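Local structure of 6-carboxyhexanoate--CoA ligase (Aquifex aeolicus, 5TVA) at residues F168-L171 / A177-C180; D55-K60 / N170-V175. The protein is a CoA ligase of the BioW family, with coenzyme A and adenosine monophosphate bound in this model. All blocks are in the same frame, centred on the assembly; numbering follows the deposited sequence.

Contact 1: residues F168-L171 / A177-C180; sequences FKNL and AELC
The amide nitrogen of Asn170 reaches one carboxylate oxygen of Glu178, and this polar pair is the tight part of the contact. Asn170 ND2 donates to Glu178 OE1 at 2.9 Å, about 157° at the hydrogen, though the position of that oxygen is less certain because it crowds a further atom. The amide and carboxylate planes are turned 48° against each other, neither coplanar nor perpendicular. Glu178 reaches the helix because its CG stands opposite the backbone N (chi1 179°) and the rest of the chain runs on extended, carrying the carboxylate off the strand. Each end group has a second grip: Thr136 OG1 hydrogen-bonds to Asn170 OD1, consistent with the way round the amide is placed, and Tyr191 hydrogen-bonds to Glu178 OE2, which also has a long, weak ion pair with Arg215.

The other half is looser. Leu171 brings CD2 to within 4.4 Å of Ala177 N, while the methyl of Ala177 is directed away from the helix. Neither half faces solvent, since all four touching residues are buried.

Thr136 and Arg215 both line the adenosine monophosphate pocket. The Asn170 side chain is about 6 Å from that ligand and the Glu178 side chain about 7 Å from coenzyme A, consistent with a second-shell place for the pair. Here the last turns of helix 158-173 pack against strand 177-181 of the mixed sheet, joined to it by a short connection. That strand runs between 190-194 and 214-219, antiparallel to both, and Leu171 extends the helix packing to Ser193 on the first of these neighbours.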
ATOM      1  N   PHE A 168      -5.254  -5.231  -1.031  1.00 35.10           N
ATOM      2  CA  PHE A 168      -6.528  -5.901  -1.118  1.00 36.13           C
ATOM      3  C   PHE A 168      -7.608  -5.033  -0.505  1.00 38.81           C
ATOM      4  O   PHE A 168      -8.725  -4.978  -1.038  1.00 36.67           O
ATOM      5  CB  PHE A 168      -6.489  -7.278  -0.477  1.00 32.46           C
ATOM      6  CG  PHE A 168      -7.725  -8.053  -0.747  1.00 37.33           C
ATOM      7  CD1 PHE A 168      -7.960  -8.560  -2.017  1.00 42.95           C
ATOM      8  CD2 PHE A 168      -8.698  -8.205   0.232  1.00 36.81           C
ATOM      9  CE1 PHE A 168      -9.132  -9.248  -2.301  1.00 46.09           C
ATOM     10  CE2 PHE A 168      -9.866  -8.887  -0.045  1.00 42.79           C
ATOM     11  CZ  PHE A 168     -10.084  -9.414  -1.311  1.00 43.52           C
ATOM     12  N   LYS A 169      -7.273  -4.306   0.575  1.00 36.42           N
ATOM     13  CA  LYS A 169      -8.219  -3.348   1.130  1.00 39.84           C
ATOM     14  C   LYS A 169      -8.540  -2.253   0.123  1.00 37.64           C
ATOM     15  O   LYS A 169      -9.710  -1.903  -0.054  1.00 36.89           O
ATOM     16  CB  LYS A 169      -7.692  -2.736   2.429  1.00 36.33           C
ATOM     17  CG  LYS A 169      -8.831  -2.390   3.418  1.00 33.21           C
ATOM     18  CD  LYS A 169      -8.815  -0.934   3.872  1.00 31.92           C
ATOM     19  CE  LYS A 169      -9.906  -0.694   4.901  1.00 33.69           C
ATOM     20  NZ  LYS A 169      -9.875   0.685   5.466  1.00 33.04           N
ATOM     21  N   ASN A 170      -7.514  -1.697  -0.536  1.00 34.51           N
ATOM     22  CA  ASN A 170      -7.740  -0.671  -1.549  1.00 37.68           C
ATOM     23  C   ASN A 170      -8.745  -1.151  -2.590  1.00 39.18           C
ATOM     24  O   ASN A 170      -9.760  -0.493  -2.839  1.00 36.42           O
ATOM     25  CB  ASN A 170      -6.422  -0.277  -2.221  1.00 36.18           C
ATOM     26  CG  ASN A 170      -5.478   0.439  -1.274  1.00 37.73           C
ATOM     27  OD1 ASN A 170      -5.880   0.877  -0.202  1.00 35.31           O
ATOM     28  ND2 ASN A 170      -4.209   0.553  -1.666  1.00 37.24           N
ATOM     29  N   LEU A 171      -8.499  -2.328  -3.170  1.00 37.66           N
ATOM     30  CA  LEU A 171      -9.411  -2.873  -4.172  1.00 41.71           C
ATOM     31  C   LEU A 171     -10.788  -3.160  -3.585  1.00 40.14           C
ATOM     32  O   LEU A 171     -11.804  -2.951  -4.256  1.00 43.11           O
ATOM     33  CB  LEU A 171      -8.828  -4.142  -4.794  1.00 39.30           C
ATOM     34  CG  LEU A 171      -7.461  -3.962  -5.458  1.00 42.07           C
ATOM     35  CD1 LEU A 171      -6.956  -5.298  -6.029  1.00 38.29           C
ATOM     36  CD2 LEU A 171      -7.529  -2.870  -6.529  1.00 42.42           C
ATOM     37  N   ALA A 177      -7.389   0.269  -9.586  1.00 38.82           N
ATOM     38  CA  ALA A 177      -6.055  -0.281  -9.808  1.00 41.84           C
ATOM     39  C   ALA A 177      -5.056   0.543  -9.015  1.00 40.64           C
ATOM     40  O   ALA A 177      -5.316   1.702  -8.680  1.00 42.63           O
ATOM     41  CB  ALA A 177      -5.670  -0.275 -11.298  1.00 37.38           C
ATOM     42  N   GLU A 178      -3.893  -0.053  -8.738  1.00 40.79           N
ATOM     43  CA  GLU A 178      -2.867   0.606  -7.945  1.00 37.66           C
ATOM     44  C   GLU A 178      -1.500   0.446  -8.601  1.00 44.92           C
ATOM     45  O   GLU A 178      -1.183  -0.621  -9.140  1.00 47.35           O
ATOM     46  CB  GLU A 178      -2.841   0.031  -6.529  1.00 35.53           C
ATOM     47  CG  GLU A 178      -1.758   0.665  -5.629  1.00 39.59           C
ATOM     48  CD  GLU A 178      -1.740   0.087  -4.226  1.00 37.89           C
ATOM     49  OE1 GLU A 178      -2.710  -0.590  -3.850  1.00 36.78           O
ATOM     50  OE2 GLU A 178      -0.767   0.322  -3.486  1.00 39.48           O
ATOM     51  N   LEU A 179      -0.685   1.504  -8.538  1.00 42.21           N
ATOM     52  CA  LEU A 179       0.732   1.441  -8.880  1.00 44.93           C
ATOM     53  C   LEU A 179       1.575   1.797  -7.657  1.00 43.28           C
ATOM     54  O   LEU A 179       1.297   2.781  -6.969  1.00 41.40           O
ATOM     55  CB  LEU A 179       1.074   2.387 -10.050  1.00 41.49           C
ATOM     56  CG  LEU A 179       2.551   2.636 -10.401  1.00 42.96           C
ATOM     57  CD1 LEU A 179       3.206   1.417 -11.029  1.00 41.54           C
ATOM     58  CD2 LEU A 179       2.709   3.831 -11.333  1.00 47.25           C
ATOM     59  N   CYS A 180       2.611   0.999  -7.386  1.00 41.57           N
ATOM     60  CA  CYS A 180       3.424   1.201  -6.188  1.00 44.83           C
ATOM     61  C   CYS A 180       4.855   0.737  -6.428  1.00 48.51           C
ATOM     62  O   CYS A 180       5.076  -0.382  -6.907  1.00 45.40           O
ATOM     63  CB  CYS A 180       2.842   0.432  -4.992  1.00 43.70           C
ATOM     64  SG  CYS A 180       3.781   0.519  -3.410  1.00 44.67           S
TER

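Contact 2: residues D55-K60 / N170-V175; sequences DFEVVK and NLFCGV
The ring of Phe172 takes Val59 over one face and Glu57 at its edge. Val59 CG2 sits 3.9 Å from the centroid of the Phe172 ring, a CH-pi contact displaced toward the rim. The nearest ring atom to Val59 CG2 is Phe172 CE1, at 3.5 Å. The other methyl, Val59 CG1, touches Phe172 CD1 at 3.9 Å. At the edge, Glu57 OE2 comes within 3.5 Å of Phe172 CZ, near the ring plane, and the carboxylate stands almost perpendicular to the ring. The ring gets this far from the helix because Phe172 CG is set opposite its backbone N (chi1 170°). The main polar partner of Glu57 OE2 is Lys234, in a salt bridge, and Lys234 also touches Phe172.

Phe172 belongs to the last turn of helix 158-173, which closes in a Schellman motif: Val175 N bonds back to Asn170 O at 3.0 Å, and Gly174 N to Leu171 O at 3.3 Å. Gly174 takes the positive phi that turns the chain out of the helix. Across from Phe172, strand 57-60 forms one border of a small parallel sheet, with 236-239 as the middle strand. Alternate residues Glu57 and Val59 point toward the helix, while Val58 between them points away. Val236 on the middle strand touches both Val59 and Phe172, so the ring packs against two neighbouring strands. Next to Phe172, Cys173 ties the helix end to helix 224-233 through its disulfide with Cys230.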
ATOM      1  N   ASP A  55     -17.474  -1.612  14.510  1.00 49.19           N
ATOM      2  CA  ASP A  55     -17.870  -2.471  13.407  1.00 49.00           C
ATOM      3  C   ASP A  55     -16.665  -2.843  12.557  1.00 40.47           C
ATOM      4  O   ASP A  55     -15.695  -2.088  12.455  1.00 41.73           O
ATOM      5  CB  ASP A  55     -18.906  -1.768  12.531  1.00 49.67           C
ATOM      6  CG  ASP A  55     -20.020  -1.173  13.336  1.00 59.60           C
ATOM      7  OD1 ASP A  55     -20.936  -1.938  13.707  1.00 64.43           O
ATOM      8  OD2 ASP A  55     -19.956   0.044  13.628  1.00 62.11           O
ATOM      9  N   PHE A  56     -16.761  -3.991  11.903  1.00 39.11           N
ATOM     10  CA  PHE A  56     -15.700  -4.431  11.012  1.00 41.24           C
ATOM     11  C   PHE A  56     -16.273  -5.444  10.040  1.00 41.43           C
ATOM     12  O   PHE A  56     -17.340  -6.017  10.272  1.00 41.54           O
ATOM     13  CB  PHE A  56     -14.530  -5.037  11.791  1.00 41.52           C
ATOM     14  CG  PHE A  56     -14.863  -6.338  12.489  1.00 43.34           C
ATOM     15  CD1 PHE A  56     -15.425  -6.338  13.761  1.00 39.30           C
ATOM     16  CD2 PHE A  56     -14.598  -7.558  11.874  1.00 38.92           C
ATOM     17  CE1 PHE A  56     -15.719  -7.530  14.410  1.00 46.85           C
ATOM     18  CE2 PHE A  56     -14.899  -8.759  12.512  1.00 46.76           C
ATOM     19  CZ  PHE A  56     -15.456  -8.751  13.782  1.00 46.84           C
ATOM     20  N   GLU A  57     -15.538  -5.679   8.959  1.00 42.41           N
ATOM     21  CA  GLU A  57     -15.968  -6.652   7.973  1.00 42.84           C
ATOM     22  C   GLU A  57     -14.822  -7.608   7.678  1.00 44.38           C
ATOM     23  O   GLU A  57     -13.656  -7.206   7.638  1.00 40.02           O
ATOM     24  CB  GLU A  57     -16.464  -5.986   6.674  1.00 41.12           C
ATOM     25  CG  GLU A  57     -17.348  -6.932   5.847  1.00 50.04           C
ATOM     26  CD  GLU A  57     -17.872  -6.325   4.558  1.00 48.72           C
ATOM     27  OE1 GLU A  57     -18.179  -7.107   3.629  1.00 50.92           O
ATOM     28  OE2 GLU A  57     -17.968  -5.084   4.470  1.00 50.36           O
ATOM     29  N   VAL A  58     -15.177  -8.876   7.490  1.00 46.79           N
ATOM     30  CA  VAL A  58     -14.252  -9.933   7.100  1.00 48.29           C
ATOM     31  C   VAL A  58     -14.419 -10.173   5.613  1.00 44.91           C
ATOM     32  O   VAL A  58     -15.546 -10.286   5.126  1.00 50.29           O
ATOM     33  CB  VAL A  58     -14.516 -11.218   7.902  1.00 44.52           C
ATOM     34  CG1 VAL A  58     -13.586 -12.349   7.449  1.00 45.82           C
ATOM     35  CG2 VAL A  58     -14.332 -10.929   9.377  1.00 49.11           C
ATOM     36  N   VAL A  59     -13.308 -10.232   4.887  1.00 46.01           N
ATOM     37  CA  VAL A  59     -13.313 -10.385   3.437  1.00 45.56           C
ATOM     38  C   VAL A  59     -12.319 -11.478   3.056  1.00 49.37           C
ATOM     39  O   VAL A  59     -11.266 -11.625   3.692  1.00 47.68           O
ATOM     40  CB  VAL A  59     -12.968  -9.053   2.742  1.00 43.59           C
ATOM     41  CG1 VAL A  59     -13.051  -9.192   1.241  1.00 49.70           C
ATOM     42  CG2 VAL A  59     -13.919  -7.951   3.211  1.00 48.24           C
ATOM     43  N   LYS A  60     -12.651 -12.240   2.012  1.00 49.78           N
ATOM     44  CA  LYS A  60     -11.835 -13.355   1.540  1.00 46.02           C
ATOM     45  C   LYS A  60     -10.833 -12.883   0.490  1.00 47.88           C
ATOM     46  O   LYS A  60     -11.225 -12.392  -0.573  1.00 48.42           O
ATOM     47  CB  LYS A  60     -12.731 -14.447   0.962  1.00 50.36           C
ATOM     48  CG  LYS A  60     -11.987 -15.710   0.516  1.00 57.15           C
ATOM     49  CD  LYS A  60     -11.546 -16.547   1.704  1.00 57.53           C
ATOM     50  CE  LYS A  60     -10.772 -17.796   1.254  1.00 68.54           C
ATOM     51  NZ  LYS A  60     -10.242 -18.584   2.414  1.00 69.46           N
ATOM     52  N   ASN A 170      -7.514  -1.697  -0.536  1.00 34.51           N
ATOM     53  CA  ASN A 170      -7.740  -0.671  -1.549  1.00 37.68           C
ATOM     54  C   ASN A 170      -8.745  -1.151  -2.590  1.00 39.18           C
ATOM     55  O   ASN A 170      -9.760  -0.493  -2.839  1.00 36.42           O
ATOM     56  CB  ASN A 170      -6.422  -0.277  -2.221  1.00 36.18           C
ATOM     57  CG  ASN A 170      -5.478   0.439  -1.274  1.00 37.73           C
ATOM     58  OD1 ASN A 170      -5.880   0.877  -0.202  1.00 35.31           O
ATOM     59  ND2 ASN A 170      -4.209   0.553  -1.666  1.00 37.24           N
ATOM     60  N   LEU A 171      -8.499  -2.328  -3.170  1.00 37.66           N
ATOM     61  CA  LEU A 171      -9.411  -2.873  -4.172  1.00 41.71           C
ATOM     62  C   LEU A 171     -10.788  -3.160  -3.585  1.00 40.14           C
ATOM     63  O   LEU A 171     -11.804  -2.951  -4.256  1.00 43.11           O
ATOM     64  CB  LEU A 171      -8.828  -4.142  -4.794  1.00 39.30           C
ATOM     65  CG  LEU A 171      -7.461  -3.962  -5.458  1.00 42.07           C
ATOM     66  CD1 LEU A 171      -6.956  -5.298  -6.029  1.00 38.29           C
ATOM     67  CD2 LEU A 171      -7.529  -2.870  -6.529  1.00 42.42           C
ATOM     68  N   PHE A 172     -10.850  -3.637  -2.341  1.00 34.21           N
ATOM     69  CA  PHE A 172     -12.151  -3.851  -1.724  1.00 36.13           C
ATOM     70  C   PHE A 172     -12.898  -2.532  -1.529  1.00 40.64           C
ATOM     71  O   PHE A 172     -14.130  -2.489  -1.649  1.00 38.49           O
ATOM     72  CB  PHE A 172     -11.986  -4.585  -0.396  1.00 35.81           C
ATOM     73  CG  PHE A 172     -13.236  -4.641   0.423  1.00 39.02           C
ATOM     74  CD1 PHE A 172     -14.192  -5.618   0.181  1.00 36.50           C
ATOM     75  CD2 PHE A 172     -13.470  -3.705   1.439  1.00 40.85           C
ATOM     76  CE1 PHE A 172     -15.368  -5.660   0.943  1.00 42.67           C
ATOM     77  CE2 PHE A 172     -14.649  -3.737   2.199  1.00 38.34           C
ATOM     78  CZ  PHE A 172     -15.593  -4.719   1.957  1.00 34.31           C
ATOM     79  N   CYS A 173     -12.167  -1.453  -1.241  1.00 37.84           N
ATOM     80  CA  CYS A 173     -12.750  -0.146  -1.004  1.00 36.14           C
ATOM     81  C   CYS A 173     -13.156   0.578  -2.282  1.00 41.26           C
ATOM     82  O   CYS A 173     -13.798   1.632  -2.198  1.00 40.22           O
ATOM     83  CB  CYS A 173     -11.760   0.705  -0.211  1.00 35.88           C
ATOM     84  SG  CYS A 173     -11.802   0.338   1.536  1.00 38.20           S
ATOM     85  N   GLY A 174     -12.817   0.041  -3.458  1.00 41.44           N
ATOM     86  CA  GLY A 174     -13.239   0.636  -4.711  1.00 40.45           C
ATOM     87  C   GLY A 174     -12.144   1.277  -5.524  1.00 39.64           C
ATOM     88  O   GLY A 174     -12.438   1.867  -6.567  1.00 41.68           O
ATOM     89  N   VAL A 175     -10.892   1.223  -5.090  1.00 39.75           N
ATOM     90  CA  VAL A 175      -9.827   1.608  -5.998  1.00 40.44           C
ATOM     91  C   VAL A 175      -9.813   0.611  -7.142  1.00 38.76           C
ATOM     92  O   VAL A 175      -9.908  -0.599  -6.923  1.00 35.96           O
ATOM     93  CB  VAL A 175      -8.492   1.680  -5.252  1.00 41.76           C
ATOM     94  CG1 VAL A 175      -7.312   1.805  -6.243  1.00 38.18           C
ATOM     95  CG2 VAL A 175      -8.535   2.858  -4.268  1.00 35.98           C
TER

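Both contacts use the C-terminal end of helix 158-173 but bind it to different sheets. Contact 1 is core, its centre about 7 Å from the centre of the chain, and relies on a polar pair close to the two ligands; contact 2 lies near the surface, its centre about 14 Å from the centre of the chain, where an aromatic ring meets a valine methyl and a carboxylate. Asn170 and Leu171 occur in both ranges yet touch the partner only in contact 1, whereas the next residue, Phe172, serves contact 2. The two also pack directly: Phe168 CE2 of contact 1 lies 3.4 Å from Val59 CG1 of contact 2.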